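PDB 5CK4: putative signal recognition particle protein from Chaetomium thermophilum, which binds guanine nucleotides as the Arf-like GTPase beta subunit of the signal recognition particle receptor, and probably serves protein translocation at the endoplasmic reticulum membrane. Local coordinates for residues V192-S195 / L196-F200; A229-V232 / K233-E237; E237-L240 / G241-K245; E282-M285 / E286-M289; W308-W311 / I312-I316. All coordinates share one frame; numbering follows the deposited sequence. Where two conformers were deposited one is given.

Contact 1: V192-S195 / L196-F200; sequences VLLS and LQKRF
L194 meets K198 and Q197 because its CG stands anti to the backbone N (chi1 -172°), while K198 swings its CG anti to its own carbonyl carbon (chi1 -70°) and then runs out straight, back over the preceding turn of helix 180-201. This helix flanks the central sheet of the Arf-like GTPase fold, and 192-200 is a regular alpha-helical piece of it. L194 CD2 touches K198 CE at 4.0 Å, a methyl laid against the aliphatic part of the lysine, and the two side chains pass each other at a slant. The other methyl, L194 CD1, comes to 4.1 Å from Q197 NE2, a van der Waals touch at the amide nitrogen. That nitrogen is hydrogen-bonded to E268 and to the carbonyl of W270, while Q197 OE1 accepts from G272 N, which together fix the amide against the loop. Under the side chains the backbone ladder is complete: L196 N to V192 O, Q197 N to L193 O at 2.9 Å, K198 N to L194 O, and R199 N to S195 O at 3.0 Å. S195 turns its OG back to D191 O, one turn earlier. V192 and S195 pack on helix 123-131, whereas L193 and L196 lie on V214 of strand 214-219, so the helix joins a neighbouring helix to the sheet. R199 sends its extended chain to N132 O and S210 O. Close to the backbone, K198 CG sits 3.3 Å from L194 O, the same carbonyl that takes the lysine's N-H.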
# COMPACT_ATOMS: atom_id res chain seq x y z
N VAL A 192 -2.84 -5.46 5.36
CA VAL A 192 -2.51 -4.03 5.36
C VAL A 192 -3.76 -3.19 5.63
O VAL A 192 -3.78 -2.36 6.54
CB VAL A 192 -1.83 -3.60 4.03
CG1 VAL A 192 -1.90 -2.11 3.83
CG2 VAL A 192 -0.36 -4.08 4.01
N LEU A 193 -4.79 -3.40 4.82
CA LEU A 193 -6.05 -2.68 4.99
C LEU A 193 -6.75 -2.98 6.33
O LEU A 193 -7.31 -2.08 6.96
CB LEU A 193 -6.98 -2.97 3.80
CG LEU A 193 -6.42 -2.54 2.44
CD1 LEU A 193 -7.44 -2.79 1.33
CD2 LEU A 193 -6.04 -1.07 2.47
N LEU A 194 -6.74 -4.24 6.76
CA LEU A 194 -7.38 -4.58 8.04
C LEU A 194 -6.65 -3.90 9.20
O LEU A 194 -7.26 -3.48 10.17
CB LEU A 194 -7.42 -6.10 8.27
CG LEU A 194 -8.23 -6.54 9.49
CD1 LEU A 194 -9.72 -6.14 9.32
CD2 LEU A 194 -8.09 -8.04 9.76
N SER A 195 -5.33 -3.79 9.08
CA SER A 195 -4.55 -3.11 10.12
C SER A 195 -4.96 -1.63 10.22
O SER A 195 -5.15 -1.11 11.31
CB SER A 195 -3.05 -3.23 9.84
OG SER A 195 -2.63 -4.58 10.01
N LEU A 196 -5.11 -0.97 9.07
CA LEU A 196 -5.50 0.44 9.07
C LEU A 196 -6.93 0.59 9.56
O LEU A 196 -7.29 1.60 10.18
CB LEU A 196 -5.37 1.02 7.66
CG LEU A 196 -3.92 1.21 7.21
CD1 LEU A 196 -3.83 1.56 5.73
CD2 LEU A 196 -3.21 2.26 8.08
N GLN A 197 -7.74 -0.42 9.28
CA GLN A 197 -9.13 -0.42 9.74
C GLN A 197 -9.19 -0.53 11.26
O GLN A 197 -9.99 0.15 11.91
CB GLN A 197 -9.92 -1.55 9.09
CG GLN A 197 -11.39 -1.64 9.54
CD GLN A 197 -12.15 -2.72 8.78
OE1 GLN A 197 -12.02 -2.84 7.57
NE2 GLN A 197 -12.93 -3.52 9.50
N LYS A 198 -8.35 -1.40 11.84
CA LYS A 198 -8.32 -1.57 13.29
C LYS A 198 -7.81 -0.30 13.95
O LYS A 198 -8.26 0.09 15.04
CB LYS A 198 -7.44 -2.74 13.69
CG LYS A 198 -7.99 -4.10 13.34
CD LYS A 198 -7.00 -5.19 13.71
CE LYS A 198 -7.59 -6.55 13.46
NZ LYS A 198 -6.82 -7.63 14.13
N ARG A 199 -6.85 0.35 13.29
CA ARG A 199 -6.33 1.63 13.75
C ARG A 199 -7.45 2.67 13.86
O ARG A 199 -7.56 3.37 14.86
CB ARG A 199 -5.24 2.13 12.81
CG ARG A 199 -4.68 3.50 13.15
CD ARG A 199 -3.63 3.93 12.13
NE ARG A 199 -3.14 5.29 12.35
CZ ARG A 199 -3.54 6.33 11.63
NH1 ARG A 199 -4.42 6.16 10.65
NH2 ARG A 199 -3.06 7.54 11.88
N PHE A 200 -8.28 2.77 12.82
CA PHE A 200 -9.40 3.71 12.81
C PHE A 200 -10.34 3.44 13.99
O PHE A 200 -10.89 4.36 14.59
CB PHE A 200 -10.18 3.62 11.50
CG PHE A 200 -11.46 4.42 11.50
CD1 PHE A 200 -11.46 5.77 11.17
CD2 PHE A 200 -12.67 3.81 11.81
CE1 PHE A 200 -12.64 6.50 11.17
CE2 PHE A 200 -13.85 4.54 11.80
CZ PHE A 200 -13.84 5.88 11.47

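Contact 2: A229-V232 / K233-E237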
# COMPACT_ATOMS: atom_id res chain seq x y z
N ALA A 229 -5.18 -1.64 -14.78
CA ALA A 229 -5.58 -1.23 -13.42
C ALA A 229 -7.05 -1.49 -13.06
O ALA A 229 -7.34 -1.82 -11.91
CB ALA A 229 -5.25 0.24 -13.20
N SER A 230 -7.97 -1.33 -14.01
CA SER A 230 -9.39 -1.54 -13.70
C SER A 230 -9.67 -3.02 -13.43
O SER A 230 -10.51 -3.37 -12.59
CB SER A 230 -10.28 -1.02 -14.83
OG SER A 230 -10.07 -1.76 -16.01
N LEU A 231 -8.96 -3.90 -14.14
CA LEU A 231 -9.07 -5.34 -13.89
C LEU A 231 -8.32 -5.76 -12.62
O LEU A 231 -8.77 -6.67 -11.91
CB LEU A 231 -8.58 -6.13 -15.11
CG LEU A 231 -9.68 -6.65 -16.03
CD1 LEU A 231 -9.08 -7.28 -17.28
CD2 LEU A 231 -10.54 -7.65 -15.26
N VAL A 232 -7.19 -5.12 -12.34
CA VAL A 232 -6.48 -5.36 -11.08
C VAL A 232 -7.43 -5.04 -9.92
O VAL A 232 -7.56 -5.81 -8.95
CB VAL A 232 -5.21 -4.47 -10.96
CG1 VAL A 232 -4.64 -4.53 -9.55
CG2 VAL A 232 -4.14 -4.87 -11.97
N LYS A 233 -8.12 -3.91 -10.05
CA LYS A 233 -9.09 -3.49 -9.03
C LYS A 233 -10.19 -4.54 -8.78
O LYS A 233 -10.41 -4.92 -7.64
CB LYS A 233 -9.73 -2.15 -9.40
CG LYS A 233 -10.73 -1.61 -8.37
CD LYS A 233 -11.28 -0.25 -8.80
CE LYS A 233 -11.96 0.49 -7.65
NZ LYS A 233 -13.37 0.04 -7.43
N SER A 234 -10.86 -4.99 -9.84
CA SER A 234 -11.95 -5.95 -9.67
C SER A 234 -11.46 -7.33 -9.20
O SER A 234 -12.11 -7.98 -8.38
CB SER A 234 -12.80 -6.07 -10.94
OG SER A 234 -12.05 -6.62 -12.01
N ARG A 235 -10.31 -7.78 -9.70
CA ARG A 235 -9.77 -9.07 -9.26
C ARG A 235 -9.35 -9.06 -7.79
O ARG A 235 -9.58 -10.03 -7.07
CB ARG A 235 -8.60 -9.49 -10.14
CG ARG A 235 -9.07 -9.93 -11.52
CD ARG A 235 -7.98 -10.63 -12.28
NE ARG A 235 -8.34 -10.71 -13.69
CZ ARG A 235 -7.54 -11.20 -14.64
NH1 ARG A 235 -6.34 -11.66 -14.32
NH2 ARG A 235 -7.95 -11.22 -15.90
N LEU A 236 -8.74 -7.97 -7.37
CA LEU A 236 -8.38 -7.81 -5.96
C LEU A 236 -9.62 -7.74 -5.07
O LEU A 236 -9.65 -8.36 -4.00
CB LEU A 236 -7.52 -6.56 -5.75
CG LEU A 236 -6.04 -6.61 -6.20
CD1 LEU A 236 -5.39 -5.25 -5.98
CD2 LEU A 236 -5.25 -7.70 -5.49
N GLU A 237 -10.62 -7.00 -5.52
CA GLU A 237 -11.85 -6.83 -4.74
C GLU A 237 -12.55 -8.16 -4.54
O GLU A 237 -13.05 -8.47 -3.45
CB GLU A 237 -12.79 -5.83 -5.41
CG GLU A 237 -12.36 -4.39 -5.14
CD GLU A 237 -13.11 -3.38 -5.96
OE1 GLU A 237 -13.72 -3.77 -6.99
OE2 GLU A 237 -13.09 -2.20 -5.58
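The first turns of helix 229-249, which packs beside the sheet of this Arf-like GTPase, hold a ladder of i to i+4 bonds with V232 and L236 on the buried side. V232 and L236 run alongside each other. With CG1 of V232 anti to the backbone N (chi1 169°), that methyl is directed along the helix to L236 CD1, 3.7 Å away. Beyond this pair the valine rests on A218 and V293 of two strands, and the leucine on I216 and on L182 and L189 of helix 180-201. On a more exposed side L231 CD2 comes to 4.1 Å from R235 NE, a methyl set against the extended arginine chain. The carbonyl oxygen L231 O accepts R235 N at 2.9 Å. K233 leaves on a third side: its chain is extended as far as CE and then bends (chi4 -82°), bringing NZ to E237 OE2 at 2.9 Å. This salt bridge spans one turn and comes in on the syn side of the carboxylate, somewhat out of its plane. The ammonium also pairs with E282, and E237 OE2 takes F281 N, so the two charges tie the helix to the loop ahead of strand 291-295. At the start of the ladder, K233 N donates to A229 O at 2.9 Å.

Contact 3: E237-L240 / G241-K245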
# COMPACT_ATOMS: atom_id res chain seq x y z
N GLU A 237 -10.62 -7.00 -5.52
CA GLU A 237 -11.85 -6.83 -4.74
C GLU A 237 -12.55 -8.16 -4.54
O GLU A 237 -13.05 -8.47 -3.45
CB GLU A 237 -12.79 -5.83 -5.41
CG GLU A 237 -12.36 -4.39 -5.14
CD GLU A 237 -13.11 -3.38 -5.96
OE1 GLU A 237 -13.72 -3.77 -6.99
OE2 GLU A 237 -13.09 -2.20 -5.58
N HIS A 238 -12.60 -8.96 -5.60
CA HIS A 238 -13.22 -10.26 -5.47
C HIS A 238 -12.40 -11.18 -4.56
O HIS A 238 -12.96 -11.97 -3.80
CB HIS A 238 -13.48 -10.89 -6.85
CG HIS A 238 -14.69 -10.32 -7.54
ND1 HIS A 238 -14.61 -9.29 -8.45
CD2 HIS A 238 -16.00 -10.62 -7.43
CE1 HIS A 238 -15.82 -8.99 -8.89
NE2 HIS A 238 -16.68 -9.79 -8.29
N GLU A 239 -11.08 -11.07 -4.61
CA GLU A 239 -10.28 -11.94 -3.75
C GLU A 239 -10.37 -11.54 -2.28
O GLU A 239 -10.45 -12.40 -1.41
CB GLU A 239 -8.84 -12.03 -4.23
CG GLU A 239 -7.97 -12.97 -3.41
CD GLU A 239 -8.26 -14.45 -3.62
OE1 GLU A 239 -9.12 -14.81 -4.46
OE2 GLU A 239 -7.62 -15.27 -2.93
N LEU A 240 -10.35 -10.24 -2.00
CA LEU A 240 -10.52 -9.73 -0.64
C LEU A 240 -11.89 -10.10 -0.09
O LEU A 240 -12.03 -10.45 1.08
CB LEU A 240 -10.34 -8.20 -0.59
CG LEU A 240 -8.93 -7.69 -0.91
CD1 LEU A 240 -8.93 -6.17 -1.12
CD2 LEU A 240 -7.91 -8.07 0.16
N GLY A 241 -12.91 -10.01 -0.94
CA GLY A 241 -14.24 -10.51 -0.61
C GLY A 241 -14.25 -12.00 -0.30
O GLY A 241 -14.89 -12.42 0.67
N ARG A 242 -13.57 -12.80 -1.11
CA ARG A 242 -13.52 -14.24 -0.86
C ARG A 242 -12.88 -14.53 0.50
O ARG A 242 -13.36 -15.38 1.26
CB ARG A 242 -12.73 -14.97 -1.96
CG ARG A 242 -12.75 -16.48 -1.77
CD ARG A 242 -11.83 -17.20 -2.74
NE ARG A 242 -10.43 -16.85 -2.49
CZ ARG A 242 -9.67 -17.43 -1.57
NH1 ARG A 242 -10.15 -18.40 -0.81
NH2 ARG A 242 -8.41 -17.03 -1.40
N ILE A 243 -11.79 -13.84 0.79
CA ILE A 243 -11.07 -14.02 2.06
C ILE A 243 -11.94 -13.70 3.26
O ILE A 243 -12.04 -14.49 4.20
CB ILE A 243 -9.78 -13.15 2.11
CG1 ILE A 243 -8.79 -13.62 1.05
CG2 ILE A 243 -9.13 -13.22 3.51
CD1 ILE A 243 -7.67 -12.62 0.77
N ARG A 244 -12.59 -12.54 3.25
CA ARG A 244 -13.39 -12.17 4.41
C ARG A 244 -14.57 -13.12 4.60
O ARG A 244 -14.94 -13.43 5.74
CB ARG A 244 -13.85 -10.70 4.37
CG ARG A 244 -14.89 -10.37 3.29
CD ARG A 244 -15.32 -8.90 3.40
NE ARG A 244 -16.41 -8.57 2.48
CZ ARG A 244 -16.97 -7.37 2.40
NH1 ARG A 244 -16.54 -6.39 3.20
NH2 ARG A 244 -17.96 -7.15 1.54
N LYS A 245 -15.14 -13.60 3.50
CA LYS A 245 -16.26 -14.55 3.57
C LYS A 245 -15.84 -15.91 4.12
O LYS A 245 -16.54 -16.51 4.95
CB LYS A 245 -16.90 -14.75 2.19
CG LYS A 245 -18.05 -15.73 2.20
CD LYS A 245 -19.22 -15.19 3.02
CE LYS A 245 -19.65 -13.83 2.51
NZ LYS A 245 -21.06 -13.52 2.81
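E239 and R242 form an i to i+3 salt bridge on helix 229-249, an outer helix of the GTPase fold. From its CB the glutamate sets CG anti to the backbone N and bends at chi2 (72°), which turns the carboxylate along the helix; CG passes 4.2 Å from I243 CD1 on the way. At the tip OE1 takes R242 NE at 3.1 Å in a nearly straight bond (171°), and OE2 pairs with R242 NH2 at 2.5 Å, a doubtfully short distance. The flat groups are not coplanar: NE comes to OE1 from above the carboxylate plane, while OE1 lies close to the guanidinium plane. The arginine, bent at chi3, runs alongside the glutamate. E239 OE2 also has a weak bond from S183 OG, and the side chain packs on A186, so helix 180-201 backs the glutamate. An alanine here would remove both acceptors, and the guanidinium of R242 would probably lose its mate and be able to swing. On the adjoining side L240 and I243 pack on Y190 of helix 180-201, with R244 reaching L271 O and E283. The backbone carries the usual ladder, with G241 N to E237 O at 2.9 Å and I243 N to E239 O at 3.0 Å; the methyl I243 CD1 lies 3.5 Å from E239 O.

Contact 4: E282-M285 / E286-M289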
# COMPACT_ATOMS: atom_id res chain seq x y z
N GLU A 282 -14.03 1.27 -2.35
CA GLU A 282 -14.73 2.48 -1.95
C GLU A 282 -15.39 2.34 -0.58
O GLU A 282 -15.60 3.33 0.14
CB GLU A 282 -15.77 2.88 -3.00
CG GLU A 282 -15.16 3.51 -4.25
CD GLU A 282 -14.60 2.49 -5.24
OE1 GLU A 282 -14.70 1.27 -4.98
OE2 GLU A 282 -14.07 2.91 -6.29
N GLU A 283 -15.73 1.12 -0.21
CA GLU A 283 -16.44 0.94 1.06
C GLU A 283 -15.54 1.27 2.26
O GLU A 283 -16.02 1.53 3.37
CB GLU A 283 -17.03 -0.46 1.13
CG GLU A 283 -16.19 -1.54 1.79
CD GLU A 283 -16.93 -2.88 1.81
OE1 GLU A 283 -17.51 -3.23 0.76
OE2 GLU A 283 -16.94 -3.57 2.85
N MET A 284 -14.23 1.30 2.03
CA MET A 284 -13.28 1.65 3.09
C MET A 284 -13.35 3.11 3.52
O MET A 284 -12.78 3.49 4.56
CB MET A 284 -11.85 1.28 2.69
CG MET A 284 -11.66 -0.21 2.33
SD MET A 284 -12.15 -1.36 3.65
CE MET A 284 -10.92 -1.00 4.93
N MET A 285 -14.07 3.93 2.76
CA MET A 285 -14.28 5.32 3.16
C MET A 285 -15.15 5.41 4.42
O MET A 285 -15.17 6.44 5.09
CB MET A 285 -14.86 6.15 2.02
CG MET A 285 -13.81 6.51 0.97
SD MET A 285 -12.50 7.58 1.60
CE MET A 285 -13.46 8.96 2.21
N GLU A 286 -15.83 4.33 4.76
CA GLU A 286 -16.58 4.29 6.01
C GLU A 286 -15.62 4.47 7.19
O GLU A 286 -16.01 4.92 8.26
CB GLU A 286 -17.34 2.97 6.11
CG GLU A 286 -18.19 2.80 7.35
CD GLU A 286 -19.41 1.94 7.08
OE1 GLU A 286 -19.91 1.97 5.93
OE2 GLU A 286 -19.87 1.25 8.01
N PHE A 287 -14.35 4.13 6.97
CA PHE A 287 -13.31 4.31 7.98
C PHE A 287 -12.33 5.41 7.56
O PHE A 287 -11.17 5.38 7.94
CB PHE A 287 -12.56 3.00 8.19
CG PHE A 287 -13.47 1.80 8.19
CD1 PHE A 287 -14.49 1.70 9.12
CD2 PHE A 287 -13.34 0.81 7.24
CE1 PHE A 287 -15.36 0.61 9.11
CE2 PHE A 287 -14.19 -0.29 7.22
CZ PHE A 287 -15.20 -0.38 8.16
N ASP A 288 -12.83 6.35 6.75
CA ASP A 288 -12.03 7.44 6.22
C ASP A 288 -10.73 6.96 5.58
O ASP A 288 -9.69 7.63 5.63
CB ASP A 288 -11.76 8.49 7.30
CG ASP A 288 -13.03 9.17 7.78
OD1 ASP A 288 -13.95 9.37 6.95
OD2 ASP A 288 -13.13 9.48 8.98
N MET A 289 -10.78 5.79 4.96
CA MET A 289 -9.61 5.22 4.29
C MET A 289 -9.79 5.31 2.77
O MET A 289 -10.58 4.57 2.19
CB MET A 289 -9.43 3.74 4.70
CG MET A 289 -8.92 3.52 6.13
SD MET A 289 -8.88 1.75 6.55
CE MET A 289 -8.08 1.14 5.05
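M284 O is gripped by two amides, F287 N at 2.9 Å and M289 N at 3.1 Å, which approach from opposite faces of the carbonyl plane. E286 N bonds to E283 O within the 3-10 turn. The M289 N bond, together with D288 N to M285 O at 2.9 Å and the left-handed backbone of D288 (phi 50°), makes a Schellman motif that ends the 3-10 segment. The M284 side chain is bent at chi2 and chi3, and its methyl CE touches two neighbours: M289 CE at 3.6 Å and the edge of the F287 ring at CD2, 3.8 Å away. The sulfur makes a Met-aromatic contact at the ring's edge, SD lying 5.4 Å from its centroid. E286 CB lies over one face of that ring. An alanine in place of F287 would probably open a gap beside M284 CE and take away the ring that packs on Q197. E283 OE1 takes S276 OG and K280 N, holding the loop together. The turn lies between helix 229-249, to which its glutamates are also tied, and strand 291-295; its buried side faces helix 180-201, with M284 and F287 on Q197 and M289 on L196.

Contact 5: W308-W311 / I312-I316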
# COMPACT_ATOMS: atom_id res chain seq x y z
N TRP A 308 1.53 8.27 -9.99
CA TRP A 308 1.64 7.77 -8.62
C TRP A 308 2.15 8.88 -7.70
O TRP A 308 1.58 9.11 -6.64
CB TRP A 308 2.61 6.59 -8.53
CG TRP A 308 2.16 5.30 -9.14
CD1 TRP A 308 0.88 4.88 -9.36
CD2 TRP A 308 3.01 4.23 -9.59
NE1 TRP A 308 0.88 3.63 -9.92
CE2 TRP A 308 2.17 3.21 -10.08
CE3 TRP A 308 4.40 4.06 -9.64
CZ2 TRP A 308 2.68 2.01 -10.58
CZ3 TRP A 308 4.90 2.87 -10.15
CH2 TRP A 308 4.04 1.86 -10.62
N TRP A 309 3.21 9.58 -8.11
CA TRP A 309 3.79 10.64 -7.29
C TRP A 309 2.80 11.79 -7.07
O TRP A 309 2.80 12.42 -6.01
CB TRP A 309 5.07 11.23 -7.91
CG TRP A 309 6.17 10.24 -8.24
CD1 TRP A 309 6.94 10.23 -9.37
CD2 TRP A 309 6.63 9.13 -7.45
NE1 TRP A 309 7.84 9.20 -9.33
CE2 TRP A 309 7.68 8.50 -8.17
CE3 TRP A 309 6.27 8.60 -6.20
CZ2 TRP A 309 8.35 7.38 -7.69
CZ3 TRP A 309 6.93 7.48 -5.73
CH2 TRP A 309 7.97 6.89 -6.47
N ARG A 310 1.99 12.07 -8.08
CA ARG A 310 1.01 13.15 -8.00
C ARG A 310 -0.09 12.82 -6.99
O ARG A 310 -0.48 13.66 -6.18
CB ARG A 310 0.39 13.40 -9.37
CG ARG A 310 -0.58 14.56 -9.45
CD ARG A 310 -0.89 14.90 -10.90
NE ARG A 310 0.32 15.24 -11.66
CZ ARG A 310 0.93 14.43 -12.53
NH1 ARG A 310 0.45 13.22 -12.76
NH2 ARG A 310 2.02 14.84 -13.16
N TRP A 311 -0.57 11.58 -7.04
CA TRP A 311 -1.64 11.12 -6.16
C TRP A 311 -1.22 11.25 -4.69
O TRP A 311 -1.97 11.78 -3.86
CB TRP A 311 -2.00 9.68 -6.50
CG TRP A 311 -3.26 9.16 -5.85
CD1 TRP A 311 -4.52 9.18 -6.37
CD2 TRP A 311 -3.36 8.52 -4.57
NE1 TRP A 311 -5.41 8.60 -5.49
CE2 TRP A 311 -4.72 8.19 -4.38
CE3 TRP A 311 -2.44 8.21 -3.57
CZ2 TRP A 311 -5.17 7.56 -3.23
CZ3 TRP A 311 -2.90 7.57 -2.42
CH2 TRP A 311 -4.25 7.26 -2.26
N ILE A 312 -0.01 10.79 -4.39
CA ILE A 312 0.54 10.87 -3.03
C ILE A 312 0.79 12.31 -2.61
O ILE A 312 0.42 12.73 -1.50
CB ILE A 312 1.86 10.08 -2.91
CG1 ILE A 312 1.60 8.58 -3.13
CG2 ILE A 312 2.51 10.32 -1.56
CD1 ILE A 312 0.85 7.90 -2.01
N GLY A 313 1.42 13.07 -3.50
CA GLY A 313 1.70 14.48 -3.26
C GLY A 313 0.48 15.31 -2.91
O GLY A 313 0.57 16.24 -2.11
N GLU A 314 -0.66 14.99 -3.50
CA GLU A 314 -1.89 15.75 -3.23
C GLU A 314 -2.54 15.38 -1.89
O GLU A 314 -3.51 16.01 -1.48
CB GLU A 314 -2.90 15.56 -4.36
CG GLU A 314 -2.52 16.25 -5.65
CD GLU A 314 -3.44 15.90 -6.80
OE1 GLU A 314 -4.33 15.04 -6.61
OE2 GLU A 314 -3.27 16.48 -7.89
N ARG A 315 -1.99 14.38 -1.22
CA ARG A 315 -2.65 13.81 -0.04
C ARG A 315 -1.85 13.80 1.26
O ARG A 315 -2.31 13.26 2.26
CB ARG A 315 -3.13 12.38 -0.34
CG ARG A 315 -4.37 12.33 -1.20
CD ARG A 315 -4.57 10.96 -1.81
NE ARG A 315 -5.82 10.93 -2.56
CZ ARG A 315 -5.95 11.39 -3.80
NH1 ARG A 315 -4.90 11.90 -4.44
NH2 ARG A 315 -7.13 11.33 -4.41
N ILE A 316 -0.66 14.39 1.26
CA ILE A 316 0.15 14.40 2.48
C ILE A 316 0.47 15.80 2.99
O ILE A 316 0.30 16.79 2.27
CB ILE A 316 1.44 13.62 2.28
CG1 ILE A 316 2.30 14.30 1.21
CG2 ILE A 316 1.14 12.18 1.89
CD1 ILE A 316 3.39 13.44 0.68
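R315 lays its guanidinium flat on the indole of W311, the planes only 6° apart and the centres 3.5 Å apart, a stacked cation-pi pair near the end of helix 306-313, the C-terminal helix of this Arf-like GTPase. The arginine chain runs across the indole face: CZ sits over the five-membered ring, 3.3 Å from W311 NE1, while CD makes a CH-pi contact with the six-membered ring, almost straight above its centre at 3.5 Å. W311 CG is anti to the backbone N (chi1 -169°), which swings the indole forward along the helix, beneath the returning arginine. An in-plane bond at the guanidinium edge, R315 NH1 to W311 O at 3.0 Å, fixes its rotation while its face rests on the indole. Its NH2 pairs with E290, and W311 NE1 bonds to E292, so the loop and strand 291-295 hold the outer edges of both groups. I312 comes to the indole from its edge, in plane, with CD1 at 3.7 Å from W311 CE3. The isoleucine packs on A164 and I166 of strand 159-170, and W308 lies on L215, A217 and N219, the last of these a residue that binds GDP. R310 and E314 run side by side, without their charged atoms in contact. Near the end of the chain G313 N bonds to W309 O at 2.9 Å and E314 N to R310 O at 3.0 Å.

Contacts 2 and 3 are successive pieces of helix 229-249 that share E237, their centres 12 Å apart. Contact 4 joins both to the loop: K233 NZ meets E282 OE1 at 3.0 Å, and R244 NH1 meets E283 OE2 at 2.9 Å. It also touches contact 1, where Q197 OE1 lies 3.4 Å from M284 CE. Contact 5 stands apart, with its centre 28 Å from that of contact 3 on the opposite side of the chain's centre. It comes nearest to the nucleotide, the W308 side chain being about 6 Å from GDP, against about 13 Å for V232 of contact 2 and 14 Å for V192 of contact 1.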